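Local coordinates for protein endo-1,4-b-d-mannanase (Trichoderma reesei, PDB 1QNR) that hydrolyses internal beta-1,4-mannosidic linkages of mannans as a fungal endo-mannanase of glycoside hydrolase family 5, at residues I45-L50 / V325-S330; S40-I45 / K51-W56. All blocks are in the same frame, centred on the assembly; numbering follows the deposited sequence. Where two conformers were deposited one is given.

Contact 1: residues I45-L50 / V325-S330. With NAG (2-acetamido-2-deoxy-beta-D-glucopyranose), chain I.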
loop_
_atom_site.group_PDB
_atom_site.type_symbol
_atom_site.label_atom_id
_atom_site.label_comp_id
_atom_site.label_asym_id
_atom_site.label_seq_id
_atom_site.Cartn_x
_atom_site.Cartn_y
_atom_site.Cartn_z
ATOM N N ILE A 45 -15.540 0.546 -8.233
ATOM C CA ILE A 45 -14.824 1.423 -7.256
ATOM C C ILE A 45 -15.033 2.902 -7.613
ATOM O O ILE A 45 -15.346 3.707 -6.714
ATOM C CB ILE A 45 -13.308 1.050 -7.300
ATOM C CG1 ILE A 45 -13.113 -0.330 -6.695
ATOM C CG2 ILE A 45 -12.431 2.088 -6.579
ATOM C CD1 ILE A 45 -11.665 -0.874 -6.831
ATOM N N SER A 46 -14.942 3.281 -8.894
ATOM C CA SER A 46 -15.138 4.677 -9.285
ATOM C C SER A 46 -16.583 5.138 -9.063
ATOM O O SER A 46 -16.803 6.238 -8.510
ATOM C CB SER A 46 -14.652 4.862 -10.697
ATOM O OG SER A 46 -15.025 6.168 -11.204
ATOM N N SER A 47 -17.577 4.315 -9.455
ATOM C CA SER A 47 -18.981 4.774 -9.225
ATOM C C SER A 47 -19.370 4.836 -7.760
ATOM O O SER A 47 -20.289 5.569 -7.308
ATOM C CB SER A 47 -19.944 3.906 -10.051
ATOM O OG SER A 47 -19.998 2.618 -9.547
ATOM N N SER A 48 -18.653 4.115 -6.848
ATOM C CA SER A 48 -18.867 4.235 -5.403
ATOM C C SER A 48 -18.290 5.538 -4.841
ATOM O O SER A 48 -18.586 5.869 -3.678
ATOM C CB SER A 48 -18.125 3.033 -4.725
ATOM O OG SER A 48 -18.723 1.785 -5.022
ATOM N N GLY A 49 -17.482 6.255 -5.597
ATOM C CA GLY A 49 -16.922 7.528 -5.123
ATOM C C GLY A 49 -15.524 7.461 -4.538
ATOM O O GLY A 49 -15.069 8.463 -3.983
ATOM N N LEU A 50 -14.897 6.264 -4.603
ATOM C CA LEU A 50 -13.529 6.115 -4.107
ATOM C C LEU A 50 -12.573 6.679 -5.163
ATOM O O LEU A 50 -12.802 6.529 -6.394
ATOM C CB LEU A 50 -13.263 4.614 -3.847
ATOM C CG LEU A 50 -14.157 3.999 -2.741
ATOM C CD1 LEU A 50 -13.844 2.494 -2.625
ATOM C CD2 LEU A 50 -13.994 4.672 -1.391
ATOM N N VAL A 325 -14.875 -6.558 2.109
ATOM C CA VAL A 325 -16.155 -5.826 2.035
ATOM C C VAL A 325 -16.599 -5.996 0.593
ATOM O O VAL A 325 -15.987 -5.466 -0.351
ATOM C CB VAL A 325 -15.997 -4.344 2.429
ATOM C CG1 VAL A 325 -17.347 -3.613 2.222
ATOM C CG2 VAL A 325 -15.454 -4.170 3.854
ATOM N N TRP A 326 -17.625 -6.818 0.333
ATOM C CA TRP A 326 -18.064 -7.153 -1.028
ATOM C C TRP A 326 -18.866 -6.013 -1.659
ATOM O O TRP A 326 -19.794 -5.449 -0.991
ATOM C CB TRP A 326 -18.947 -8.418 -1.003
ATOM C CG TRP A 326 -18.191 -9.691 -0.608
ATOM C CD1 TRP A 326 -18.186 -10.289 0.667
ATOM C CD2 TRP A 326 -17.341 -10.464 -1.477
ATOM N NE1 TRP A 326 -17.330 -11.367 0.586
ATOM C CE2 TRP A 326 -16.807 -11.482 -0.678
ATOM C CE3 TRP A 326 -16.922 -10.365 -2.801
ATOM C CZ2 TRP A 326 -15.936 -12.440 -1.209
ATOM C CZ3 TRP A 326 -16.018 -11.302 -3.336
ATOM C CH2 TRP A 326 -15.542 -12.361 -2.504
ATOM N N TYR A 327 -18.567 -5.665 -2.918
ATOM C CA TYR A 327 -19.333 -4.552 -3.559
ATOM C C TYR A 327 -20.844 -4.860 -3.539
ATOM O O TYR A 327 -21.331 -5.995 -3.750
ATOM C CB TYR A 327 -18.911 -4.504 -5.043
ATOM C CG TYR A 327 -19.676 -3.461 -5.865
ATOM C CD1 TYR A 327 -19.699 -2.106 -5.520
ATOM C CD2 TYR A 327 -20.429 -3.932 -6.963
ATOM C CE1 TYR A 327 -20.443 -1.229 -6.277
ATOM C CE2 TYR A 327 -21.206 -3.024 -7.672
ATOM C CZ TYR A 327 -21.164 -1.699 -7.340
ATOM O OH TYR A 327 -21.907 -0.813 -8.102
ATOM N N ASN A 328 -21.629 -3.808 -3.230
ATOM C CA ASN A 328 -23.099 -3.836 -3.242
ATOM C C ASN A 328 -23.710 -4.554 -2.044
ATOM O O ASN A 328 -24.968 -4.631 -1.949
ATOM C CB ASN A 328 -23.675 -4.484 -4.541
ATOM C CG ASN A 328 -24.316 -3.431 -5.359
ATOM O OD1 ASN A 328 -24.315 -2.224 -5.208
ATOM N ND2 ASN A 328 -25.001 -3.918 -6.457
ATOM N N SER A 329 -22.966 -5.048 -1.079
ATOM C CA SER A 329 -23.465 -5.677 0.140
ATOM C C SER A 329 -23.904 -4.645 1.155
ATOM O O SER A 329 -23.685 -3.424 1.039
ATOM C CB SER A 329 -22.363 -6.571 0.698
ATOM O OG SER A 329 -21.261 -5.790 1.279
ATOM N N SER A 330 -24.520 -5.148 2.271
ATOM C CA SER A 330 -24.866 -4.260 3.362
ATOM C C SER A 330 -23.617 -3.628 3.999
ATOM O O SER A 330 -23.670 -2.461 4.446
ATOM C CB SER A 330 -25.664 -5.001 4.455
ATOM O OG SER A 330 -25.083 -6.135 4.950
HETATM C C1 NAG I . -25.782 -3.227 -7.694
HETATM C C2 NAG I . -25.896 -4.023 -8.979
HETATM C C3 NAG I . -26.776 -3.282 -9.944
HETATM C C4 NAG I . -28.065 -2.903 -9.190
HETATM C C5 NAG I . -27.895 -2.197 -7.849
HETATM C C6 NAG I . -29.208 -2.140 -7.076
HETATM C C7 NAG I . -24.043 -5.504 -9.581
HETATM C C8 NAG I . -22.626 -5.614 -10.081
HETATM N N2 NAG I . -24.510 -4.238 -9.520
HETATM O O3 NAG I . -27.031 -4.299 -10.958
HETATM O O4 NAG I . -28.844 -1.986 -10.021
HETATM O O5 NAG I . -27.045 -2.995 -6.996
HETATM O O6 NAG I . -29.055 -1.210 -6.038
HETATM O O7 NAG I . -24.637 -6.441 -9.283
HETATM O O HOH W 1 -21.730 2.114 -7.268
#

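Contact 2: residues S40-I45 / K51-W56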
loop_
_atom_site.group_PDB
_atom_site.type_symbol
_atom_site.label_atom_id
_atom_site.label_comp_id
_atom_site.label_asym_id
_atom_site.label_seq_id
_atom_site.Cartn_x
_atom_site.Cartn_y
_atom_site.Cartn_z
ATOM N N SER A 40 -14.574 -4.130 -14.944
ATOM C CA SER A 40 -15.790 -4.094 -14.118
ATOM C C SER A 40 -15.471 -3.713 -12.678
ATOM O O SER A 40 -16.219 -2.957 -12.045
ATOM C CB SER A 40 -16.581 -5.420 -14.205
ATOM O OG SER A 40 -15.808 -6.547 -13.822
ATOM N N THR A 41 -14.359 -4.191 -12.137
ATOM C CA THR A 41 -13.989 -3.879 -10.750
ATOM C C THR A 41 -13.703 -2.372 -10.599
ATOM O O THR A 41 -14.200 -1.707 -9.661
ATOM C CB THR A 41 -12.741 -4.704 -10.372
ATOM O OG1 THR A 41 -13.055 -6.126 -10.519
ATOM C CG2 THR A 41 -12.324 -4.451 -8.903
ATOM N N PHE A 42 -12.904 -1.796 -11.531
ATOM C CA PHE A 42 -12.622 -0.347 -11.441
ATOM C C PHE A 42 -13.856 0.482 -11.741
ATOM O O PHE A 42 -14.004 1.598 -11.140
ATOM C CB PHE A 42 -11.416 0.008 -12.338
ATOM C CG PHE A 42 -10.078 -0.288 -11.724
ATOM C CD1 PHE A 42 -9.885 -1.008 -10.541
ATOM C CD2 PHE A 42 -8.944 0.245 -12.350
ATOM C CE1 PHE A 42 -8.595 -1.192 -9.971
ATOM C CE2 PHE A 42 -7.690 0.053 -11.812
ATOM C CZ PHE A 42 -7.504 -0.669 -10.620
ATOM N N SER A 43 -14.780 0.013 -12.586
ATOM C CA SER A 43 -16.050 0.756 -12.757
ATOM C C SER A 43 -16.782 0.861 -11.435
ATOM O O SER A 43 -17.288 1.908 -10.992
ATOM C CB SER A 43 -16.920 0.077 -13.872
ATOM O OG SER A 43 -18.175 0.815 -14.014
ATOM N N HIS A 44 -16.863 -0.225 -10.639
ATOM C CA HIS A 44 -17.577 -0.248 -9.346
ATOM C C HIS A 44 -16.902 0.613 -8.279
ATOM O O HIS A 44 -17.564 1.326 -7.505
ATOM C CB HIS A 44 -17.636 -1.714 -8.855
ATOM C CG HIS A 44 -18.360 -2.627 -9.783
ATOM N ND1 HIS A 44 -18.178 -3.991 -9.682
ATOM C CD2 HIS A 44 -19.263 -2.456 -10.806
ATOM C CE1 HIS A 44 -18.883 -4.636 -10.613
ATOM N NE2 HIS A 44 -19.562 -3.725 -11.317
ATOM N N ILE A 45 -15.540 0.546 -8.233
ATOM C CA ILE A 45 -14.824 1.423 -7.256
ATOM C C ILE A 45 -15.033 2.902 -7.613
ATOM O O ILE A 45 -15.346 3.707 -6.714
ATOM C CB ILE A 45 -13.308 1.050 -7.300
ATOM C CG1 ILE A 45 -13.113 -0.330 -6.695
ATOM C CG2 ILE A 45 -12.431 2.088 -6.579
ATOM C CD1 ILE A 45 -11.665 -0.874 -6.831
ATOM N N LYS A 51 -11.459 7.215 -4.683
ATOM C CA LYS A 51 -10.551 7.929 -5.650
ATOM C C LYS A 51 -9.210 7.247 -5.791
ATOM O O LYS A 51 -8.445 7.526 -6.782
ATOM C CB LYS A 51 -10.268 9.374 -5.128
ATOM C CG LYS A 51 -11.512 10.298 -5.374
ATOM C CD LYS A 51 -11.110 11.764 -4.971
ATOM C CE LYS A 51 -12.309 12.687 -5.320
ATOM N NZ LYS A 51 -11.981 14.156 -4.978
ATOM N N VAL A 52 -8.820 6.331 -4.896
ATOM C CA VAL A 52 -7.456 5.739 -4.835
ATOM C C VAL A 52 -7.560 4.236 -4.552
ATOM O O VAL A 52 -8.391 3.822 -3.705
ATOM C CB VAL A 52 -6.623 6.420 -3.713
ATOM C CG1 VAL A 52 -5.147 5.915 -3.820
ATOM C CG2 VAL A 52 -6.603 7.953 -3.824
ATOM N N VAL A 53 -6.761 3.448 -5.272
ATOM C CA VAL A 53 -6.733 1.984 -5.115
ATOM C C VAL A 53 -5.269 1.581 -4.848
ATOM O O VAL A 53 -4.351 2.023 -5.561
ATOM C CB VAL A 53 -7.239 1.217 -6.385
ATOM C CG1 VAL A 53 -7.382 -0.288 -6.084
ATOM C CG2 VAL A 53 -8.569 1.770 -6.824
ATOM N N ARG A 54 -5.071 0.690 -3.857
ATOM C CA ARG A 54 -3.703 0.149 -3.560
ATOM C C ARG A 54 -3.610 -1.241 -4.176
ATOM O O ARG A 54 -4.458 -2.125 -3.876
ATOM C CB ARG A 54 -3.468 0.234 -2.051
ATOM C CG ARG A 54 -2.023 -0.239 -1.675
ATOM C CD ARG A 54 -1.698 0.349 -0.276
ATOM N NE ARG A 54 -0.440 -0.209 0.298
ATOM C CZ ARG A 54 -0.397 -1.293 1.112
ATOM N NH1 ARG A 54 -1.511 -1.996 1.380
ATOM N NH2 ARG A 54 0.783 -1.592 1.671
ATOM N N VAL A 55 -2.620 -1.474 -5.062
ATOM C CA VAL A 55 -2.487 -2.795 -5.820
ATOM C C VAL A 55 -1.068 -3.298 -5.612
ATOM O O VAL A 55 -0.128 -2.471 -5.458
ATOM C CB VAL A 55 -2.838 -2.588 -7.323
ATOM C CG1 VAL A 55 -4.267 -2.020 -7.470
ATOM C CG2 VAL A 55 -1.834 -1.698 -8.075
ATOM N N TRP A 56 -0.847 -4.633 -5.690
ATOM C CA TRP A 56 0.588 -5.096 -5.552
ATOM C C TRP A 56 1.391 -4.773 -6.810
ATOM O O TRP A 56 1.000 -5.042 -7.955
ATOM C CB TRP A 56 0.647 -6.606 -5.271
ATOM C CG TRP A 56 0.306 -7.012 -3.840
ATOM C CD1 TRP A 56 0.271 -8.334 -3.461
ATOM C CD2 TRP A 56 0.046 -6.225 -2.648
ATOM N NE1 TRP A 56 0.056 -8.408 -2.099
ATOM C CE2 TRP A 56 -0.115 -7.146 -1.583
ATOM C CE3 TRP A 56 -0.086 -4.827 -2.396
ATOM C CZ2 TRP A 56 -0.346 -6.754 -0.244
ATOM C CZ3 TRP A 56 -0.347 -4.467 -1.037
ATOM C CH2 TRP A 56 -0.495 -5.403 0.052
#

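Contact 1: residues I45-L50 / V325-S330
Tyr327 reaches across to the end of helix 35-47 and meets Ser48 and, through a water, Ser47. Its CG stands anti to the backbone N (chi1 177°), which sends the ring toward the two serines. From CB outward, CD1 and CE1 form the edge that faces Ser48: OG lies near the ring plane, 3.7 Å from CE1, and spends its hydrogen bonds on His44 O and Trp332 NE1. Along the other edge CE2 meets the N-acetyl methyl C8 of the NAG at 3.8 Å, also in plane. At the tip OH stays 4.2 Å from Ser47 OG. One water bridges the two hydroxyls, 3.0 Å from Tyr327 OH and 2.9 Å from Ser47 OG. One face carries Asn328 OD1, offset toward the rim; His44 stacks on the ring, and Trp332 meets it edge-to-face. With the ring cut back to an alanine, the bridging water would probably lose its phenolic partner and the NAG methyl the edge it rests against. The sugar is joined covalently from C1 to Asn328 ND2. Asn328 sits in a type II turn from Trp326 to Ser329, where Trp326 O accepts both Ser329 N and Ser329 OG (2.7 Å). Gly49, with positive phi just past the helical residues, makes a Schellman motif, and the N-glycosylated turn packs against the C-terminal end of a helix on the outside of a TIM barrel.

Contact 2: residues S40-I45 / K51-W56
Val53 meets Phe42 and Ile45 where a helix of the TIM barrel lies against its own following strand, within the beta-alpha-beta unit of strand 21-25, helix 35-47 and strand 52-54. The two methyls of the valine divide the work. CG2 takes Ile45, 3.9 Å from its CG2 branch and 4.1 Å from its CD1 end, so both arms of the isoleucine touch one methyl. CG1, placed anti to the backbone N (chi1 -172°), turns to Phe42, where it approaches CE1 at 4.2 Å, obliquely to the ring. All three side chains are buried and the contact is wholly apolar. In the next shell, Phe42 also packs on Val95, Ser98 and His102 of helix 90-102, so its ring lies between its own helix, helix 90-102 and the strand, while Ile45 leans on Trp308 of strand 300-309. Val53 is fixed by its backbone, hydrogen-bonded to Lys105 and Ile107 of the adjacent parallel strand, and its side chain also touches Leu106 and Cys26. The helix keeps its own spacing through Ile45 N to Thr41 O, 3.0 Å. Arg54, next to Val53 in the strand, forms salt bridges with Glu165, Glu275 and Glu276, and its NH1 and NH2 also bond to Asn25 OD1 and Asn168 OD1. One face of that guanidinium is covered by Trp56, whose CZ3 sits 3.6 Å above the plane, offset toward the rim.

From the N terminus the chain runs through strand 21-25 into helix 35-47, and contact 2 closes the first, short loop when the residues after Leu50 return as strand 52-54 against that helix. Contact 1 closes a far longer one: most of the barrel intervenes before residues 325-330 come back to the end of the same helix. The segments alternate along the chain, so the two contacts cross, with Ile45 common to both. Their centres lie about 10 Å apart, and Tyr327 CD2 packs 3.5 Å from His44 ND1. Helix 35-47 is thereby tied inward to the parallel sheet and outward to the glycosylated turn leading into C-terminal helix 330-343.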